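Local atomic coordinates of AlyGC (Glaciecola chathamensis, PDB entry 5GKD), a protein that cleaves the polysaccharide alginate as a lyase of polysaccharide lyase family 6, probably by beta-elimination. Residues V106-I111 and V422-Y427; S124-Y129 and V148-R153; F135-L140 and R165-Y170. One frame throughout, in Å; residues are numbered along the deposited sequence.

Contact 1 of 3, residues V106-I111 and V422-Y427; sequences VTQVVI and VGVSWY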
# COMPACT_ATOMS: atom_id res chain seq x y z
N VAL A 106 -5.66 22.10 -31.11
CA VAL A 106 -5.87 22.43 -29.71
C VAL A 106 -4.87 23.53 -29.37
O VAL A 106 -3.66 23.32 -29.48
CB VAL A 106 -5.67 21.22 -28.78
CG1 VAL A 106 -5.74 21.64 -27.31
CG2 VAL A 106 -6.68 20.14 -29.09
N THR A 107 -5.37 24.69 -28.97
CA THR A 107 -4.52 25.85 -28.76
C THR A 107 -5.00 26.60 -27.52
O THR A 107 -6.19 26.66 -27.24
CB THR A 107 -4.51 26.79 -29.98
OG1 THR A 107 -3.64 27.91 -29.74
CG2 THR A 107 -5.93 27.30 -30.31
N GLN A 108 -4.05 27.12 -26.75
CA GLN A 108 -4.37 27.94 -25.59
C GLN A 108 -5.21 27.17 -24.58
O GLN A 108 -6.22 27.67 -24.07
CB GLN A 108 -5.06 29.24 -26.02
CG GLN A 108 -4.21 30.14 -26.91
CD GLN A 108 -4.73 31.57 -26.95
OE1 GLN A 108 -4.98 32.16 -25.91
NE2 GLN A 108 -4.88 32.13 -28.14
N VAL A 109 -4.81 25.94 -24.29
CA VAL A 109 -5.41 25.28 -23.14
C VAL A 109 -4.32 24.91 -22.14
O VAL A 109 -3.18 24.58 -22.49
CB VAL A 109 -6.30 24.06 -23.49
CG1 VAL A 109 -6.65 24.00 -24.95
CG2 VAL A 109 -5.78 22.76 -22.93
N VAL A 110 -4.70 25.01 -20.88
CA VAL A 110 -3.83 24.78 -19.74
C VAL A 110 -4.21 23.44 -19.12
O VAL A 110 -5.40 23.15 -18.93
CB VAL A 110 -3.99 25.90 -18.69
CG1 VAL A 110 -3.19 25.59 -17.45
CG2 VAL A 110 -3.62 27.26 -19.27
N ILE A 111 -3.21 22.63 -18.80
CA ILE A 111 -3.39 21.51 -17.88
C ILE A 111 -2.42 21.72 -16.73
O ILE A 111 -1.20 21.73 -16.94
CB ILE A 111 -3.15 20.16 -18.56
CG1 ILE A 111 -4.04 20.02 -19.80
CG2 ILE A 111 -3.37 19.04 -17.53
CD1 ILE A 111 -3.91 18.68 -20.52
N VAL A 422 5.70 31.84 -25.23
CA VAL A 422 5.20 30.49 -25.35
C VAL A 422 4.06 30.35 -24.35
O VAL A 422 3.96 31.11 -23.39
CB VAL A 422 6.39 29.53 -25.11
CG1 VAL A 422 5.98 28.34 -24.52
CG2 VAL A 422 7.13 29.23 -26.42
N GLY A 423 3.16 29.40 -24.59
CA GLY A 423 2.03 29.24 -23.69
C GLY A 423 0.93 30.27 -23.94
O GLY A 423 0.68 30.67 -25.06
N VAL A 424 0.28 30.69 -22.85
CA VAL A 424 -0.79 31.68 -22.91
C VAL A 424 -0.46 32.88 -22.02
O VAL A 424 0.15 32.74 -20.95
CB VAL A 424 -2.16 31.07 -22.53
CG1 VAL A 424 -2.48 29.92 -23.43
CG2 VAL A 424 -2.15 30.58 -21.11
N SER A 425 -0.86 34.06 -22.46
CA SER A 425 -0.61 35.27 -21.69
C SER A 425 -1.48 35.36 -20.43
O SER A 425 -1.15 36.12 -19.52
CB SER A 425 -0.85 36.50 -22.56
OG SER A 425 -2.22 36.60 -22.92
N TRP A 426 -2.56 34.59 -20.37
CA TRP A 426 -3.58 34.74 -19.35
C TRP A 426 -3.47 33.71 -18.24
O TRP A 426 -4.37 33.62 -17.39
CB TRP A 426 -4.97 34.69 -20.01
CG TRP A 426 -5.18 33.55 -20.99
CD1 TRP A 426 -5.11 33.61 -22.34
CD2 TRP A 426 -5.53 32.19 -20.67
NE1 TRP A 426 -5.38 32.38 -22.89
CE2 TRP A 426 -5.64 31.49 -21.87
CE3 TRP A 426 -5.76 31.50 -19.47
CZ2 TRP A 426 -5.96 30.14 -21.93
CZ3 TRP A 426 -6.09 30.16 -19.52
CH2 TRP A 426 -6.19 29.49 -20.74
N TYR A 427 -2.40 32.92 -18.21
CA TYR A 427 -2.19 31.96 -17.13
C TYR A 427 -0.73 32.03 -16.71
O TYR A 427 0.16 31.89 -17.55
CB TYR A 427 -2.55 30.54 -17.57
CG TYR A 427 -2.89 29.61 -16.44
CD1 TYR A 427 -4.19 29.53 -15.95
CD2 TYR A 427 -1.93 28.80 -15.86
CE1 TYR A 427 -4.51 28.68 -14.93
CE2 TYR A 427 -2.25 27.94 -14.82
CZ TYR A 427 -3.55 27.88 -14.37
OH TYR A 427 -3.90 27.04 -13.34
O HOH W 1 -2.32 34.25 -25.07
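The indole of Trp426 meets Gln108 at its edge. NE1 of Trp426 donates to OE1 of Gln108 at 3.1 Å, with an N-H...O angle of 163°. The acceptor lies nearly in the indole plane, and the donor lies in the plane of the Gln108 carbonyl. The amide and indole planes are 34° apart. The backbone O of Gln108 sits at the same ring's edge, 3.3 Å from CZ2 of Trp426. One indole face is covered from within its own segment by CG2 of Val424.

The Tyr427 ring takes Val110 over one face. CG1 of Val110 stands 3.8 Å from the ring centroid, a CH-pi contact. The other methyl of Val110, CG2, touches CH2 of Trp426 at 3.7 Å, so this one valine serves both rings. With CG1 of Val110 anti to the backbone N (chi1 175°), that methyl sits over the Tyr427 face, and CG2 is set between Trp426 and Tyr427. CG1 of Val424 packs on CA of Gln108 at 3.5 Å. A water accepts from the backbone N of Ser425 and gives a weak bond to OE1 of Gln108.

Val424 to Tyr427 form a type I beta turn, which presents both rings to strand 105-112. That strand turns a corner at Gln108, as strands do between faces of a parallel beta-helix. The hydroxyl of Tyr427 is hydrogen-bonded to Asp112, and its ring meets His139 edge-to-face. The segment 422-427 belongs to the long loop between strands 398-400 and 441-444. It packs against strand 105-112 and also touches Val79 of strand 73-81.

Contact 2 of 3, residues S124-Y129 and V148-R153; sequences SWVMVY and VTMAVR. With PO4 (phosphate ion), chain G.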
# COMPACT_ATOMS: atom_id res chain seq x y z
N SER A 124 -1.73 9.61 -19.70
CA SER A 124 -1.05 10.62 -20.49
C SER A 124 -1.95 11.84 -20.55
O SER A 124 -3.16 11.73 -20.40
CB SER A 124 -0.74 10.13 -21.89
OG SER A 124 0.40 9.30 -21.91
N TRP A 125 -1.35 13.00 -20.75
CA TRP A 125 -2.18 14.19 -20.75
C TRP A 125 -2.65 14.56 -22.15
O TRP A 125 -3.79 15.02 -22.31
CB TRP A 125 -1.44 15.36 -20.11
CG TRP A 125 -1.50 15.30 -18.61
CD1 TRP A 125 -2.05 14.30 -17.84
CD2 TRP A 125 -1.02 16.29 -17.69
NE1 TRP A 125 -1.91 14.60 -16.50
CE2 TRP A 125 -1.29 15.82 -16.39
CE3 TRP A 125 -0.38 17.52 -17.84
CZ2 TRP A 125 -0.95 16.55 -15.26
CZ3 TRP A 125 -0.03 18.22 -16.72
CH2 TRP A 125 -0.31 17.74 -15.45
N VAL A 126 -1.81 14.38 -23.17
CA VAL A 126 -2.18 14.66 -24.56
C VAL A 126 -1.75 13.49 -25.43
O VAL A 126 -0.58 13.10 -25.41
CB VAL A 126 -1.54 15.97 -25.06
CG1 VAL A 126 -2.02 16.31 -26.44
CG2 VAL A 126 -1.80 17.12 -24.08
N MET A 127 -2.68 12.96 -26.23
CA MET A 127 -2.40 11.90 -27.19
C MET A 127 -2.92 12.32 -28.55
O MET A 127 -4.11 12.60 -28.70
CB MET A 127 -3.06 10.57 -26.79
CG MET A 127 -2.53 10.02 -25.50
SD MET A 127 -0.84 9.42 -25.56
CE MET A 127 -1.06 7.90 -26.36
N VAL A 128 -2.02 12.35 -29.55
CA VAL A 128 -2.37 12.79 -30.90
C VAL A 128 -2.54 11.56 -31.79
O VAL A 128 -1.68 10.67 -31.80
CB VAL A 128 -1.30 13.73 -31.47
CG1 VAL A 128 -1.86 14.50 -32.67
CG2 VAL A 128 -0.83 14.70 -30.43
N TYR A 129 -3.64 11.51 -32.53
CA TYR A 129 -3.88 10.50 -33.55
C TYR A 129 -4.19 11.20 -34.87
O TYR A 129 -4.24 12.42 -34.95
CB TYR A 129 -5.02 9.55 -33.18
CG TYR A 129 -4.87 8.85 -31.83
CD1 TYR A 129 -5.12 9.52 -30.64
CD2 TYR A 129 -4.47 7.53 -31.77
CE1 TYR A 129 -4.98 8.88 -29.43
CE2 TYR A 129 -4.32 6.90 -30.57
CZ TYR A 129 -4.57 7.56 -29.40
OH TYR A 129 -4.42 6.91 -28.21
N VAL A 148 3.89 9.39 -20.14
CA VAL A 148 4.38 10.56 -20.86
C VAL A 148 3.35 11.68 -20.76
O VAL A 148 2.15 11.44 -20.62
CB VAL A 148 4.69 10.16 -22.32
CG1 VAL A 148 3.43 9.80 -23.05
CG2 VAL A 148 5.46 11.28 -23.07
N THR A 149 3.84 12.93 -20.73
CA THR A 149 2.90 14.05 -20.71
C THR A 149 2.16 14.14 -22.04
O THR A 149 0.93 14.25 -22.08
CB THR A 149 3.63 15.35 -20.39
OG1 THR A 149 4.34 15.20 -19.16
CG2 THR A 149 2.65 16.53 -20.25
N MET A 150 2.88 14.02 -23.14
CA MET A 150 2.30 14.14 -24.47
C MET A 150 2.95 13.15 -25.41
O MET A 150 4.17 13.01 -25.42
CB MET A 150 2.48 15.54 -25.03
CG MET A 150 1.96 15.67 -26.45
SD MET A 150 1.99 17.37 -27.00
CE MET A 150 1.07 17.23 -28.53
N ALA A 151 2.13 12.48 -26.21
CA ALA A 151 2.63 11.52 -27.17
C ALA A 151 1.88 11.65 -28.50
O ALA A 151 0.73 12.10 -28.54
CB ALA A 151 2.53 10.09 -26.63
N VAL A 152 2.55 11.26 -29.57
CA VAL A 152 1.95 11.06 -30.89
C VAL A 152 1.88 9.56 -31.10
O VAL A 152 2.90 8.88 -31.05
CB VAL A 152 2.80 11.71 -32.00
CG1 VAL A 152 2.35 11.22 -33.36
CG2 VAL A 152 2.74 13.21 -31.91
N ARG A 153 0.67 9.04 -31.31
CA ARG A 153 0.48 7.61 -31.54
C ARG A 153 0.53 7.29 -33.02
O ARG A 153 0.09 8.08 -33.85
CB ARG A 153 -0.88 7.13 -31.01
CG ARG A 153 -1.01 7.03 -29.53
CD ARG A 153 -0.21 5.87 -28.97
NE ARG A 153 -1.00 4.67 -28.68
CZ ARG A 153 -0.46 3.46 -28.67
NH1 ARG A 153 0.83 3.31 -28.98
NH2 ARG A 153 -1.18 2.38 -28.38
P PO4 G . -4.27 3.21 -27.19
O1 PO4 G . -3.91 4.11 -28.36
O2 PO4 G . -5.73 2.82 -27.22
O3 PO4 G . -3.95 3.97 -25.92
O4 PO4 G . -3.46 1.94 -27.25
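A phosphate ion, probably from the crystallisation liquor, is held jointly by Tyr129 and Arg153, just past the ends of two paired strands. The strands, 126-128 and 150-152, are parallel neighbours on one face of the right-handed parallel beta-helix of the pectate lyase-like clan. Their axes approach to 4.8 Å.

Backbone bonds alternate across the pair: Val126 O accepts from Ala151 N, Ala151 O from Val128 N, and Val128 O from Arg153 N. Where the chain turns at Trp125, Thr149 O accepts from both Trp125 N and Val126 N.

Val126, Val128, Met150 and Val152 share one face of the sheet. Met150 is extended, with CG anti to the backbone N (chi1 176°), and this carries CE to CG2 of Val128 at 3.7 Å. Val126 and Met150 of this face pack inward on Phe135. Met127 and Ala151 occupy the other face, where SD of Met127 lies 3.6 Å from CB of Ala151. Met127 bends at chi2 and chi3, bringing its methyl against the aliphatic part of Arg153.

Arg153 runs alongside Tyr129, with CG 3.5 Å from CE2 of the ring. The guanidinium and ring planes are 73° apart. With an alanine at Arg153, the phosphate would probably lose its bonds from NE and NH2 and the positive charge beside it, and the Tyr129 ring and Met127 methyl would lose the CG they pack on. Arg94 adds a further bond to the phosphate. Phosphate O1 accepts from Tyr129 OH at 2.9 Å and from Arg153 NE at 3.0 Å, while phosphate O4 accepts from Arg153 NH2 at 2.6 Å.

Contact 3 of 3, residues F135-L140 and R165-Y170; sequences FDHNHL and RIDHNY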
# COMPACT_ATOMS: atom_id res chain seq x y z
N PHE A 135 -1.00 21.17 -32.09
CA PHE A 135 -1.08 21.40 -30.65
C PHE A 135 -0.11 22.53 -30.32
O PHE A 135 1.11 22.32 -30.25
CB PHE A 135 -0.77 20.11 -29.90
CG PHE A 135 -0.92 20.21 -28.41
CD1 PHE A 135 -2.15 19.95 -27.81
CD2 PHE A 135 0.16 20.53 -27.61
CE1 PHE A 135 -2.30 20.04 -26.43
CE2 PHE A 135 0.03 20.60 -26.24
CZ PHE A 135 -1.20 20.36 -25.65
N ASP A 136 -0.65 23.74 -30.10
CA ASP A 136 0.17 24.95 -30.03
C ASP A 136 -0.30 25.91 -28.94
O ASP A 136 -1.48 25.95 -28.59
CB ASP A 136 0.17 25.68 -31.37
CG ASP A 136 -1.18 26.29 -31.68
OD1 ASP A 136 -2.03 25.56 -32.20
OD2 ASP A 136 -1.41 27.48 -31.36
N HIS A 137 0.65 26.70 -28.43
CA HIS A 137 0.38 27.73 -27.43
C HIS A 137 -0.38 27.16 -26.23
O HIS A 137 -1.24 27.81 -25.64
CB HIS A 137 -0.36 28.94 -28.03
CG HIS A 137 0.44 29.68 -29.07
ND1 HIS A 137 0.44 29.33 -30.41
CD2 HIS A 137 1.29 30.73 -28.96
CE1 HIS A 137 1.24 30.15 -31.07
NE2 HIS A 137 1.77 31.00 -30.22
N ASN A 138 -0.04 25.94 -25.84
CA ASN A 138 -0.62 25.32 -24.66
C ASN A 138 0.35 25.38 -23.48
O ASN A 138 1.52 25.78 -23.61
CB ASN A 138 -1.05 23.88 -24.98
CG ASN A 138 -2.09 23.83 -26.07
OD1 ASN A 138 -3.20 24.36 -25.92
ND2 ASN A 138 -1.75 23.21 -27.19
N HIS A 139 -0.15 24.99 -22.31
CA HIS A 139 0.56 25.19 -21.04
C HIS A 139 0.30 23.96 -20.17
O HIS A 139 -0.78 23.82 -19.59
CB HIS A 139 0.07 26.48 -20.39
CG HIS A 139 0.63 26.78 -19.04
ND1 HIS A 139 1.09 28.04 -18.70
CD2 HIS A 139 0.74 26.02 -17.92
CE1 HIS A 139 1.49 28.03 -17.44
NE2 HIS A 139 1.28 26.82 -16.94
N LEU A 140 1.30 23.07 -20.10
CA LEU A 140 1.20 21.81 -19.37
C LEU A 140 2.23 21.79 -18.25
O LEU A 140 3.44 21.74 -18.52
CB LEU A 140 1.42 20.62 -20.29
CG LEU A 140 0.64 20.69 -21.59
CD1 LEU A 140 0.93 19.48 -22.46
CD2 LEU A 140 -0.84 20.78 -21.25
N ARG A 165 1.93 19.16 -36.08
CA ARG A 165 2.73 20.31 -35.69
C ARG A 165 2.54 20.60 -34.20
O ARG A 165 1.41 20.81 -33.74
CB ARG A 165 2.36 21.53 -36.53
CG ARG A 165 3.19 22.75 -36.18
CD ARG A 165 2.86 23.98 -37.03
NE ARG A 165 3.68 25.10 -36.59
CZ ARG A 165 3.41 26.38 -36.81
NH1 ARG A 165 2.33 26.73 -37.50
NH2 ARG A 165 4.23 27.30 -36.34
N ILE A 166 3.65 20.60 -33.46
CA ILE A 166 3.64 20.82 -32.01
C ILE A 166 4.55 22.01 -31.74
O ILE A 166 5.77 21.89 -31.80
CB ILE A 166 4.09 19.57 -31.25
CG1 ILE A 166 3.18 18.38 -31.62
CG2 ILE A 166 4.15 19.85 -29.74
CD1 ILE A 166 3.72 17.02 -31.21
N ASP A 167 3.96 23.17 -31.45
CA ASP A 167 4.75 24.39 -31.50
C ASP A 167 4.30 25.37 -30.43
O ASP A 167 3.14 25.41 -30.05
CB ASP A 167 4.67 25.06 -32.88
CG ASP A 167 3.29 25.59 -33.20
OD1 ASP A 167 2.46 24.81 -33.68
OD2 ASP A 167 3.03 26.79 -32.99
N HIS A 168 5.26 26.18 -29.97
CA HIS A 168 5.01 27.29 -29.06
C HIS A 168 4.32 26.86 -27.77
O HIS A 168 3.57 27.63 -27.18
CB HIS A 168 4.17 28.38 -29.75
CG HIS A 168 4.87 29.03 -30.89
ND1 HIS A 168 4.70 28.63 -32.20
CD2 HIS A 168 5.75 30.06 -30.92
CE1 HIS A 168 5.44 29.38 -32.98
NE2 HIS A 168 6.09 30.25 -32.23
N ASN A 169 4.54 25.64 -27.32
CA ASN A 169 3.96 25.18 -26.08
C ASN A 169 4.91 25.45 -24.92
O ASN A 169 6.14 25.46 -25.08
CB ASN A 169 3.63 23.69 -26.15
CG ASN A 169 2.58 23.39 -27.19
OD1 ASN A 169 1.43 23.78 -27.03
ND2 ASN A 169 2.97 22.70 -28.25
N TYR A 170 4.33 25.71 -23.75
CA TYR A 170 5.09 25.77 -22.51
C TYR A 170 4.96 24.42 -21.83
O TYR A 170 3.89 24.08 -21.32
CB TYR A 170 4.59 26.89 -21.60
CG TYR A 170 5.29 26.95 -20.24
CD1 TYR A 170 6.66 27.20 -20.15
CD2 TYR A 170 4.58 26.78 -19.06
CE1 TYR A 170 7.30 27.26 -18.91
CE2 TYR A 170 5.19 26.84 -17.83
CZ TYR A 170 6.55 27.07 -17.76
OH TYR A 170 7.15 27.13 -16.53
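Asn169 and Asn138 both place CG anti to the carbonyl carbon (chi1 -64° and -61°), and their second torsions nearly match as well. This turns both amides the same way, side by side, with planes 9° apart. OD1 of Asn169 accepts from Asn138 N at 2.9 Å and takes a weak bond from Asn138 ND2. ND2 of Asn169 donates to Phe135 O at 2.8 Å, nearly straight, from above the carbonyl plane. Asp167 N reaches the same oxygen from the opposite face. The two ends of the Asn169 amide are thus fixed. ND2 of Asn138 lies over the centre of the Phe135 ring and also donates to Val106 O, while its OD1 accepts from Val109 N.

Neighbouring turns of the parallel beta-helix meet here, and the two asparagines lie alongside each other at the turn between the strand pairs. Asparagines aligned from turn to turn are a known feature of this fold. Tyr170 N to Asn138 O and Leu140 N to Tyr170 O resume the parallel pairing beyond it.

Histidines also repeat from turn to turn. CB of His168 lies over the His137 ring, 3.6 Å from its centroid; the two rings are nearly parallel but slid apart. Each is oriented by the aspartate before it: ND1 of His137 bonds OD2 of Asp136, and ND1 of His168 bonds OD2 of Asp167, both on the anti lone pair. The edge of Tyr170 meets the face of His139, with CD2 of Tyr170 3.7 Å from CE1 of His139.

Contacts 2 and 3 are buried pairings between successive turns of the beta-helix, on different faces of it. Their inward side chains meet: CE of Met150 lies 3.5 Å from CD2 of Phe135. Contact 1 is only partly buried and joins a distant loop to the outside of the helix. Contacts 1 and 3 lie on adjoining strands, 105-112 and 134-141, with centres about 8 Å apart. The chemistry differs with place. Contact 1 relies on aromatic and valine packing with a single indole-amide hydrogen bond. Contact 2 relies on backbone bonds and apolar packing, with a phosphate just past the strand ends. Contact 3 combines backbone bonds with aligned asparagines and Asp-bound histidines.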